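Local structure of lipase (Rhizopus chinensis, 6A0W) at residues 8-19 and 275-283; 243-251 and 261-272. The protein probably hydrolyses the ester bonds of triacylglycerols as a class 3 lipase of the alpha/beta-hydrolase superfamily, with an N-terminal segment that regulates its substrate-binding affinity. All blocks are in the same frame, centred on the assembly; numbering follows the deposited sequence.

How the contacts relate
From the N terminus, the chain passes through strand 8-9 and the proline-rich run after it, which meet the loop 275-283 in contact 1 and so close a loop of more than 250 residues holding most of the fold. Contact 2 is nested inside it: segments 243-251 and 261-272 take in most of strand 248-252 and the last residues of strand 258-262, a hairpin in the large mixed sheet. Contact 1 fastens the N-terminal segment to the loop before strand 286-287, whereas contact 2 ties the hairpin, and the run leading into it, to the loop following strand 258-262. Their centres lie about 19 Å apart, yet they touch at W251, whose ring packs against I19 and I275.

Contact 1: residues 8-19 and 275-283; sequences MTLDLPENPPPI and IVPFTSIAD
T9 and T279 exchange hydroxyl-to-carbonyl hydrogen bonds at the tight end of this contact: T279 OG1 donates to T9 O at 2.7 Å, and T9 OG1 donates to T279 O at 2.7 Å. Both hydroxyls lie between their own backbone N and carbonyl carbon (chi1 53° in T9, 49° in T279), which turns each oxygen to the opposite backbone; the two donors stand tilted from the carbonyl planes they address. Backbone bonds flank the pair, T9 N to P277 O on one side and I281 N to L10 O on the other, the latter at 2.9 Å with the donor above the carbonyl plane. L10 O also accepts from a water that in turn accepts from A282 N. M8 CB lies against T279 OG1, and the bent methionine chain carries CE out to V276 CG1, a tight 3.5 Å.

A cis peptide bond precedes P277, and F278 centres an inverse gamma turn. Next, S280 OG accepts from D283 N in an ST motif where a 3-10 segment begins, just before H284, which with S172 and D231 probably forms the catalytic triad of this alpha/beta-hydrolase; the side chain of I281 touches that group.

Away from the threonines the packing is looser and more exposed. P17 lays CD over one face of the F278 ring, 3.9 Å from its centroid, in a CH-pi contact, while P13 CG sits at the edge. L12 CD1 rests against the backbone oxygens of F278 and T279 and, more distantly, F278 CB. Farther along, I19 CG1 meets I275 CG2 at 3.9 Å, and R230 bonds to both P17 O and F278 O.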
loop_
_atom_site.group_PDB
_atom_site.type_symbol
_atom_site.label_atom_id
_atom_site.label_comp_id
_atom_site.label_asym_id
_atom_site.label_seq_id
_atom_site.Cartn_x
_atom_site.Cartn_y
_atom_site.Cartn_z
ATOM N N MET A 8 -8.175 15.950 11.191
ATOM C CA MET A 8 -6.953 16.196 10.443
ATOM C C MET A 8 -7.253 17.049 9.228
ATOM O O MET A 8 -8.201 16.785 8.484
ATOM C CB MET A 8 -6.381 14.878 9.946
ATOM C CG MET A 8 -6.764 13.667 10.764
ATOM S SD MET A 8 -5.269 12.776 11.153
ATOM C CE MET A 8 -5.558 12.180 12.823
ATOM N N THR A 9 -6.348 17.958 8.910
ATOM C CA THR A 9 -6.523 18.775 7.726
ATOM C C THR A 9 -6.368 18.013 6.405
ATOM O O THR A 9 -5.434 17.222 6.242
ATOM C CB THR A 9 -5.549 19.971 7.762
ATOM O OG1 THR A 9 -4.196 19.516 7.983
ATOM C CG2 THR A 9 -5.977 20.923 8.881
ATOM N N LEU A 10 -7.131 18.449 5.400
ATOM C CA LEU A 10 -6.972 18.015 4.019
ATOM C C LEU A 10 -6.026 18.928 3.275
ATOM O O LEU A 10 -5.426 18.540 2.262
ATOM C CB LEU A 10 -8.318 18.036 3.290
ATOM C CG LEU A 10 -9.371 16.986 3.611
ATOM C CD1 LEU A 10 -8.907 15.643 3.089
ATOM C CD2 LEU A 10 -9.659 16.930 5.099
ATOM N N ASP A 11 -6.105 20.205 3.611
ATOM C CA ASP A 11 -5.187 21.192 3.090
ATOM C C ASP A 11 -4.315 21.652 4.243
ATOM O O ASP A 11 -4.796 21.812 5.358
ATOM C CB ASP A 11 -5.928 22.395 2.512
ATOM C CG ASP A 11 -6.861 22.010 1.378
ATOM O OD1 ASP A 11 -6.376 21.432 0.381
ATOM O OD2 ASP A 11 -8.085 22.235 1.531
ATOM N N LEU A 12 -3.033 21.852 3.962
ATOM C CA LEU A 12 -2.107 22.228 5.002
ATOM C C LEU A 12 -2.272 23.718 5.309
ATOM O O LEU A 12 -2.125 24.535 4.400
ATOM C CB LEU A 12 -0.698 21.945 4.502
ATOM C CG LEU A 12 0.345 21.915 5.610
ATOM C CD1 LEU A 12 -0.014 20.791 6.574
ATOM C CD2 LEU A 12 1.749 21.772 5.027
ATOM N N PRO A 13 -2.447 24.085 6.599
ATOM C CA PRO A 13 -2.319 25.505 6.969
ATOM C C PRO A 13 -1.064 26.186 6.413
ATOM O O PRO A 13 -0.186 25.540 5.835
ATOM C CB PRO A 13 -2.290 25.480 8.508
ATOM C CG PRO A 13 -3.000 24.227 8.902
ATOM C CD PRO A 13 -2.798 23.244 7.763
ATOM N N GLU A 14 -0.991 27.500 6.569
ATOM C CA GLU A 14 0.298 28.186 6.536
ATOM C C GLU A 14 0.850 28.124 7.966
ATOM O O GLU A 14 0.091 27.867 8.916
ATOM C CB GLU A 14 0.152 29.638 6.049
ATOM C CG GLU A 14 -1.060 29.919 5.167
ATOM C CD GLU A 14 -2.283 30.345 5.970
ATOM O OE1 GLU A 14 -2.589 31.559 6.009
ATOM O OE2 GLU A 14 -2.920 29.470 6.601
ATOM N N ASN A 15 2.169 28.260 8.109
ATOM C CA ASN A 15 2.855 28.049 9.404
ATOM C C ASN A 15 2.380 26.796 10.163
ATOM O O ASN A 15 2.008 26.888 11.338
ATOM C CB ASN A 15 2.703 29.259 10.352
ATOM C CG ASN A 15 2.484 30.572 9.624
ATOM O OD1 ASN A 15 3.186 30.893 8.666
ATOM N ND2 ASN A 15 1.542 31.370 10.120
ATOM N N PRO A 16 2.381 25.621 9.500
ATOM C CA PRO A 16 2.390 24.439 10.356
ATOM C C PRO A 16 3.741 24.388 11.068
ATOM O O PRO A 16 4.749 24.698 10.413
ATOM C CB PRO A 16 2.328 23.296 9.344
ATOM C CG PRO A 16 3.007 23.818 8.119
ATOM C CD PRO A 16 2.865 25.315 8.135
ATOM N N PRO A 17 3.774 23.893 12.323
ATOM C CA PRO A 17 5.083 23.542 12.885
ATOM C C PRO A 17 5.900 22.742 11.869
ATOM O O PRO A 17 5.386 21.782 11.289
ATOM C CB PRO A 17 4.756 22.674 14.123
ATOM C CG PRO A 17 3.282 22.710 14.306
ATOM C CD PRO A 17 2.668 23.198 13.017
ATOM N N PRO A 18 7.142 23.181 11.600
ATOM C CA PRO A 18 8.039 22.353 10.810
ATOM C C PRO A 18 7.983 20.913 11.294
ATOM O O PRO A 18 7.672 20.654 12.458
ATOM C CB PRO A 18 9.408 22.953 11.116
ATOM C CG PRO A 18 9.133 24.375 11.467
ATOM C CD PRO A 18 7.851 24.309 12.235
ATOM N N ILE A 19 8.312 19.972 10.428
ATOM C CA ILE A 19 8.371 18.571 10.880
ATOM C C ILE A 19 9.503 18.387 11.881
ATOM O O ILE A 19 10.638 18.654 11.535
ATOM C CB ILE A 19 8.619 17.624 9.694
ATOM C CG1 ILE A 19 7.418 17.657 8.730
ATOM C CG2 ILE A 19 8.822 16.201 10.172
ATOM C CD1 ILE A 19 7.687 16.912 7.429
ATOM N N ILE A 275 3.336 14.162 13.133
ATOM C CA ILE A 275 2.864 15.405 12.505
ATOM C C ILE A 275 1.327 15.644 12.551
ATOM O O ILE A 275 0.834 16.691 12.133
ATOM C CB ILE A 275 3.412 15.614 11.070
ATOM C CG1 ILE A 275 3.045 14.472 10.100
ATOM C CG2 ILE A 275 4.923 15.785 11.097
ATOM C CD1 ILE A 275 1.612 14.502 9.633
ATOM N N VAL A 276 0.585 14.725 13.138
ATOM C CA VAL A 276 -0.859 14.830 13.253
ATOM C C VAL A 276 -1.174 15.982 14.208
ATOM O O VAL A 276 -0.503 16.085 15.198
ATOM C CB VAL A 276 -1.391 13.498 13.795
ATOM C CG1 VAL A 276 -2.780 13.606 14.396
ATOM C CG2 VAL A 276 -1.385 12.439 12.698
ATOM N N PRO A 277 -2.080 16.907 13.886
ATOM C CA PRO A 277 -3.125 16.751 12.847
ATOM C C PRO A 277 -2.885 17.626 11.628
ATOM O O PRO A 277 -3.783 17.886 10.817
ATOM C CB PRO A 277 -4.398 17.194 13.579
ATOM C CG PRO A 277 -3.899 18.247 14.542
ATOM C CD PRO A 277 -2.547 17.731 15.021
ATOM N N PHE A 278 -1.642 18.025 11.456
ATOM C CA PHE A 278 -1.277 18.883 10.357
ATOM C C PHE A 278 -0.904 18.018 9.171
ATOM O O PHE A 278 0.271 17.886 8.818
ATOM C CB PHE A 278 -0.121 19.815 10.769
ATOM C CG PHE A 278 -0.444 20.681 11.957
ATOM C CD1 PHE A 278 -1.288 21.771 11.820
ATOM C CD2 PHE A 278 0.057 20.387 13.207
ATOM C CE1 PHE A 278 -1.595 22.574 12.895
ATOM C CE2 PHE A 278 -0.265 21.174 14.292
ATOM C CZ PHE A 278 -1.087 22.270 14.136
ATOM N N THR A 279 -1.934 17.499 8.506
ATOM C CA THR A 279 -1.785 16.569 7.386
ATOM C C THR A 279 -2.254 17.218 6.091
ATOM O O THR A 279 -2.668 18.373 6.087
ATOM C CB THR A 279 -2.651 15.321 7.650
ATOM O OG1 THR A 279 -3.964 15.746 8.034
ATOM C CG2 THR A 279 -2.056 14.496 8.795
ATOM N N SER A 280 -2.143 16.502 4.975
ATOM C CA SER A 280 -2.612 17.029 3.703
ATOM C C SER A 280 -2.910 15.887 2.738
ATOM O O SER A 280 -2.227 14.869 2.746
ATOM C CB SER A 280 -1.577 17.958 3.091
ATOM O OG SER A 280 -0.603 17.279 2.328
ATOM N N ILE A 281 -3.839 16.118 1.821
ATOM C CA ILE A 281 -4.083 15.173 0.732
ATOM C C ILE A 281 -3.025 15.396 -0.323
ATOM O O ILE A 281 -2.604 14.463 -1.019
ATOM C CB ILE A 281 -5.549 15.279 0.187
ATOM C CG1 ILE A 281 -5.833 14.175 -0.811
ATOM C CG2 ILE A 281 -5.804 16.609 -0.474
ATOM C CD1 ILE A 281 -6.185 12.897 -0.080
ATOM N N ALA A 282 -2.501 16.608 -0.406
ATOM C CA ALA A 282 -1.503 16.883 -1.456
ATOM C C ALA A 282 -0.296 15.960 -1.247
ATOM O O ALA A 282 0.317 15.511 -2.203
ATOM C CB ALA A 282 -1.038 18.353 -1.407
ATOM N N ASP A 283 0.104 15.740 0.007
ATOM C CA ASP A 283 1.263 14.884 0.263
ATOM C C ASP A 283 1.039 13.409 -0.128
ATOM O O ASP A 283 2.014 12.667 -0.212
ATOM C CB ASP A 283 1.739 15.021 1.725
ATOM C CG ASP A 283 2.711 16.203 1.915
ATOM O OD1 ASP A 283 3.172 16.757 0.908
ATOM O OD2 ASP A 283 3.138 16.468 3.038
HETATM O O HOH W 1 -3.832 19.155 0.279
#

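Contact 2: residues 243-251 and 261-272; sequences YLHPGVESW and ICTSNIETKQCS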
loop_
_atom_site.group_PDB
_atom_site.type_symbol
_atom_site.label_atom_id
_atom_site.label_comp_id
_atom_site.label_asym_id
_atom_site.label_seq_id
_atom_site.Cartn_x
_atom_site.Cartn_y
_atom_site.Cartn_z
ATOM N N TYR A 243 -9.212 0.977 14.738
ATOM C CA TYR A 243 -8.298 0.608 13.661
ATOM C C TYR A 243 -6.868 0.675 14.205
ATOM O O TYR A 243 -6.558 1.493 15.093
ATOM C CB TYR A 243 -8.474 1.584 12.488
ATOM C CG TYR A 243 -9.693 1.306 11.588
ATOM C CD1 TYR A 243 -10.973 1.764 11.914
ATOM C CD2 TYR A 243 -9.579 0.496 10.484
ATOM C CE1 TYR A 243 -12.069 1.480 11.101
ATOM C CE2 TYR A 243 -10.663 0.226 9.658
ATOM C CZ TYR A 243 -11.903 0.707 9.973
ATOM O OH TYR A 243 -12.942 0.345 9.159
ATOM N N LEU A 244 -5.995 -0.147 13.632
ATOM C CA LEU A 244 -4.580 -0.164 14.034
ATOM C C LEU A 244 -3.704 -0.653 12.901
ATOM O O LEU A 244 -4.070 -1.611 12.243
ATOM C CB LEU A 244 -4.373 -1.056 15.252
ATOM C CG LEU A 244 -3.004 -1.001 15.932
ATOM C CD1 LEU A 244 -2.800 0.362 16.579
ATOM C CD2 LEU A 244 -2.946 -2.112 16.987
ATOM N N HIS A 245 -2.622 0.082 12.593
ATOM C CA HIS A 245 -1.641 -0.373 11.592
ATOM C C HIS A 245 -0.685 -1.435 12.184
ATOM O O HIS A 245 0.138 -1.124 13.045
ATOM C CB HIS A 245 -0.743 0.784 11.127
ATOM C CG HIS A 245 -1.380 1.769 10.196
ATOM N ND1 HIS A 245 -1.773 1.431 8.911
ATOM C CD2 HIS A 245 -1.431 3.119 10.259
ATOM C CE1 HIS A 245 -2.130 2.526 8.263
ATOM N NE2 HIS A 245 -1.908 3.568 9.048
ATOM N N PRO A 246 -0.589 -2.586 11.535
ATOM C CA PRO A 246 0.595 -3.405 11.596
ATOM C C PRO A 246 1.618 -2.967 10.569
ATOM O O PRO A 246 1.385 -2.021 9.834
ATOM C CB PRO A 246 0.046 -4.776 11.231
ATOM C CG PRO A 246 -0.995 -4.445 10.216
ATOM C CD PRO A 246 -1.587 -3.142 10.604
ATOM N N GLY A 247 2.717 -3.688 10.472
ATOM C CA GLY A 247 3.744 -3.362 9.505
ATOM C C GLY A 247 4.749 -2.351 10.051
ATOM O O GLY A 247 4.642 -1.832 11.165
ATOM N N VAL A 248 5.798 -2.187 9.280
ATOM C CA VAL A 248 6.911 -1.335 9.615
ATOM C C VAL A 248 6.835 -0.040 8.771
ATOM O O VAL A 248 6.851 -0.065 7.523
ATOM C CB VAL A 248 8.213 -2.090 9.303
ATOM C CG1 VAL A 248 9.421 -1.152 9.464
ATOM C CG2 VAL A 248 8.318 -3.347 10.183
ATOM N N GLU A 249 6.661 1.081 9.463
ATOM C CA GLU A 249 6.564 2.402 8.811
ATOM C C GLU A 249 7.936 2.942 8.360
ATOM O O GLU A 249 8.868 3.006 9.174
ATOM C CB GLU A 249 5.929 3.388 9.806
ATOM C CG GLU A 249 5.664 4.756 9.185
ATOM C CD GLU A 249 4.995 5.751 10.101
ATOM O OE1 GLU A 249 4.525 5.388 11.214
ATOM O OE2 GLU A 249 4.849 6.895 9.612
ATOM N N SER A 250 8.062 3.243 7.064
ATOM C CA SER A 250 9.171 3.990 6.526
ATOM C C SER A 250 8.680 5.383 6.132
ATOM O O SER A 250 7.782 5.512 5.292
ATOM C CB SER A 250 9.785 3.259 5.334
ATOM O OG SER A 250 8.810 2.732 4.448
ATOM N N TRP A 251 9.118 6.407 6.868
ATOM C CA TRP A 251 8.554 7.764 6.778
ATOM C C TRP A 251 9.521 8.686 6.036
ATOM O O TRP A 251 10.622 8.925 6.523
ATOM C CB TRP A 251 8.297 8.312 8.166
ATOM C CG TRP A 251 7.671 9.658 8.195
ATOM C CD1 TRP A 251 6.827 10.189 7.282
ATOM C CD2 TRP A 251 7.803 10.631 9.231
ATOM N NE1 TRP A 251 6.352 11.401 7.722
ATOM C CE2 TRP A 251 6.946 11.695 8.918
ATOM C CE3 TRP A 251 8.542 10.691 10.402
ATOM C CZ2 TRP A 251 6.862 12.833 9.699
ATOM C CZ3 TRP A 251 8.398 11.792 11.222
ATOM C CH2 TRP A 251 7.562 12.850 10.867
ATOM N N ILE A 261 12.961 4.860 9.454
ATOM C CA ILE A 261 12.271 3.613 9.746
ATOM C C ILE A 261 11.954 3.450 11.223
ATOM O O ILE A 261 12.832 3.376 12.090
ATOM C CB ILE A 261 13.040 2.404 9.195
ATOM C CG1 ILE A 261 13.324 2.614 7.733
ATOM C CG2 ILE A 261 12.294 1.078 9.441
ATOM C CD1 ILE A 261 14.083 1.472 7.066
ATOM N N CYS A 262 10.668 3.419 11.534
ATOM C CA CYS A 262 10.237 3.007 12.847
ATOM C C CYS A 262 10.081 1.487 12.808
ATOM O O CYS A 262 9.097 0.978 12.275
ATOM C CB CYS A 262 8.942 3.709 13.258
ATOM S SG CYS A 262 9.125 5.473 13.684
ATOM N N THR A 263 11.057 0.775 13.379
ATOM C CA THR A 263 11.232 -0.653 13.140
ATOM C C THR A 263 10.176 -1.522 13.836
ATOM O O THR A 263 10.081 -2.700 13.562
ATOM C CB THR A 263 12.607 -1.145 13.653
ATOM O OG1 THR A 263 12.747 -0.721 15.016
ATOM C CG2 THR A 263 13.719 -0.592 12.789
ATOM N N SER A 264 9.456 -0.970 14.789
ATOM C CA SER A 264 8.383 -1.693 15.450
ATOM C C SER A 264 7.277 -2.092 14.464
ATOM O O SER A 264 7.021 -1.362 13.511
ATOM C CB SER A 264 7.814 -0.778 16.550
ATOM O OG SER A 264 6.502 -1.165 16.989
ATOM N N ASN A 265 6.540 -3.166 14.752
ATOM C CA ASN A 265 5.536 -3.687 13.813
ATOM C C ASN A 265 4.077 -3.297 14.177
ATOM O O ASN A 265 3.110 -3.866 13.664
ATOM C CB ASN A 265 5.690 -5.202 13.641
ATOM C CG ASN A 265 5.448 -5.980 14.942
ATOM O OD1 ASN A 265 5.138 -5.403 15.997
ATOM N ND2 ASN A 265 5.572 -7.292 14.856
ATOM N N ILE A 266 3.954 -2.372 15.122
ATOM C CA ILE A 266 2.706 -1.729 15.484
ATOM C C ILE A 266 2.969 -0.248 15.478
ATOM O O ILE A 266 4.053 0.206 15.862
ATOM C CB ILE A 266 2.224 -2.144 16.876
ATOM C CG1 ILE A 266 1.822 -3.616 16.863
ATOM C CG2 ILE A 266 1.032 -1.297 17.340
ATOM C CD1 ILE A 266 0.555 -3.925 16.105
ATOM N N GLU A 267 2.046 0.512 14.906
ATOM C CA GLU A 267 2.334 1.914 14.667
ATOM C C GLU A 267 2.805 2.618 15.940
ATOM O O GLU A 267 2.208 2.452 16.989
ATOM C CB GLU A 267 1.125 2.647 14.096
ATOM C CG GLU A 267 -0.180 2.575 14.871
ATOM C CD GLU A 267 -1.291 3.295 14.113
ATOM O OE1 GLU A 267 -1.183 4.520 14.018
ATOM O OE2 GLU A 267 -2.296 2.658 13.730
ATOM N N THR A 268 3.699 3.581 15.770
ATOM C CA THR A 268 4.314 4.319 16.905
ATOM C C THR A 268 4.045 5.813 16.791
ATOM O O THR A 268 3.535 6.306 15.776
ATOM C CB THR A 268 5.866 4.196 16.863
ATOM O OG1 THR A 268 6.379 4.891 15.710
ATOM C CG2 THR A 268 6.294 2.705 16.765
ATOM N N LYS A 269 4.475 6.531 17.814
ATOM C CA LYS A 269 4.317 7.975 17.892
ATOM C C LYS A 269 5.464 8.688 17.227
ATOM O O LYS A 269 5.381 9.883 16.964
ATOM C CB LYS A 269 4.220 8.415 19.360
ATOM C CG LYS A 269 2.943 7.972 20.058
ATOM C CD LYS A 269 2.228 9.170 20.687
ATOM C CE LYS A 269 0.792 8.867 21.100
ATOM N NZ LYS A 269 -0.150 8.946 19.948
ATOM N N GLN A 270 6.487 7.943 16.828
ATOM C CA GLN A 270 7.741 8.559 16.439
ATOM C C GLN A 270 7.907 8.833 14.960
ATOM O O GLN A 270 8.790 9.594 14.604
ATOM C CB GLN A 270 8.951 7.780 16.961
ATOM C CG GLN A 270 8.922 7.499 18.473
ATOM C CD GLN A 270 8.634 6.038 18.736
ATOM O OE1 GLN A 270 9.237 5.160 18.101
ATOM N NE2 GLN A 270 7.633 5.764 19.569
ATOM N N CYS A 271 7.120 8.202 14.091
ATOM C CA CYS A 271 7.239 8.488 12.666
ATOM C C CYS A 271 6.117 9.452 12.263
ATOM O O CYS A 271 5.849 10.428 12.999
ATOM C CB CYS A 271 7.378 7.196 11.845
ATOM S SG CYS A 271 9.042 6.432 11.877
ATOM N N SER A 272 5.349 9.159 11.219
ATOM C CA SER A 272 4.396 10.166 10.703
ATOM C C SER A 272 3.276 10.562 11.671
ATOM O O SER A 272 2.682 11.617 11.511
ATOM C CB SER A 272 3.799 9.736 9.334
ATOM O OG SER A 272 2.898 8.659 9.542
HETATM O O HOH W 2 4.287 7.114 13.234
HETATM O O HOH W 3 6.333 1.157 12.420
HETATM O O HOH W 4 5.152 3.545 13.309
#
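E249 and S272 form the polar centre of this contact. The glutamate chain runs extended, with CG anti to the backbone N (chi1 -175°), and delivers OE2 to two donors of one residue: S272 OG at 2.6 Å, on the syn side, and S272 N at 2.8 Å, from above the carboxylate plane. They arrive from opposite faces of that plane, so the buried oxygen is gripped from both. Its twin OE1 accepts from two waters that also bond to the backbone of T268, and one of them weakly to C271 N.

Beside this, the indole of W251 lies flat against the backbone of C271 and S272. S272 CB sits over the five-membered ring, 3.6 Å from its centroid, as a CH-pi contact, and C271 C stands over the same face nearer the rim. W251 NE1 points elsewhere, to K229 O.

Strands 248-252 and 258-262 are an antiparallel hairpin within the large mixed sheet of the alpha/beta-hydrolase fold; S250 and I261 make a non-hydrogen-bonded pair, and V248 CG1 packs on I261 CG2 at 3.6 Å. The disulfide C262-C271 joins the second strand to the loop after it, and S272, the next residue, is the one that meets E249.

At the far end, E267 turns back to the other segment: OE2 takes H245 N at 2.8 Å, on its anti side and nearly straight (174°), while E267 N returns a bond to H245 O. The H245 ring stands obliquely to that carboxylate. L244 CD2 meets I266 CD1 at 4.0 Å, alongside helix 210-218. Outside the two segments, R206 adds a salt bridge to E267 OE2, N273 hydrogen-bonds to E267 OE1, and P234 O takes H245 NE2.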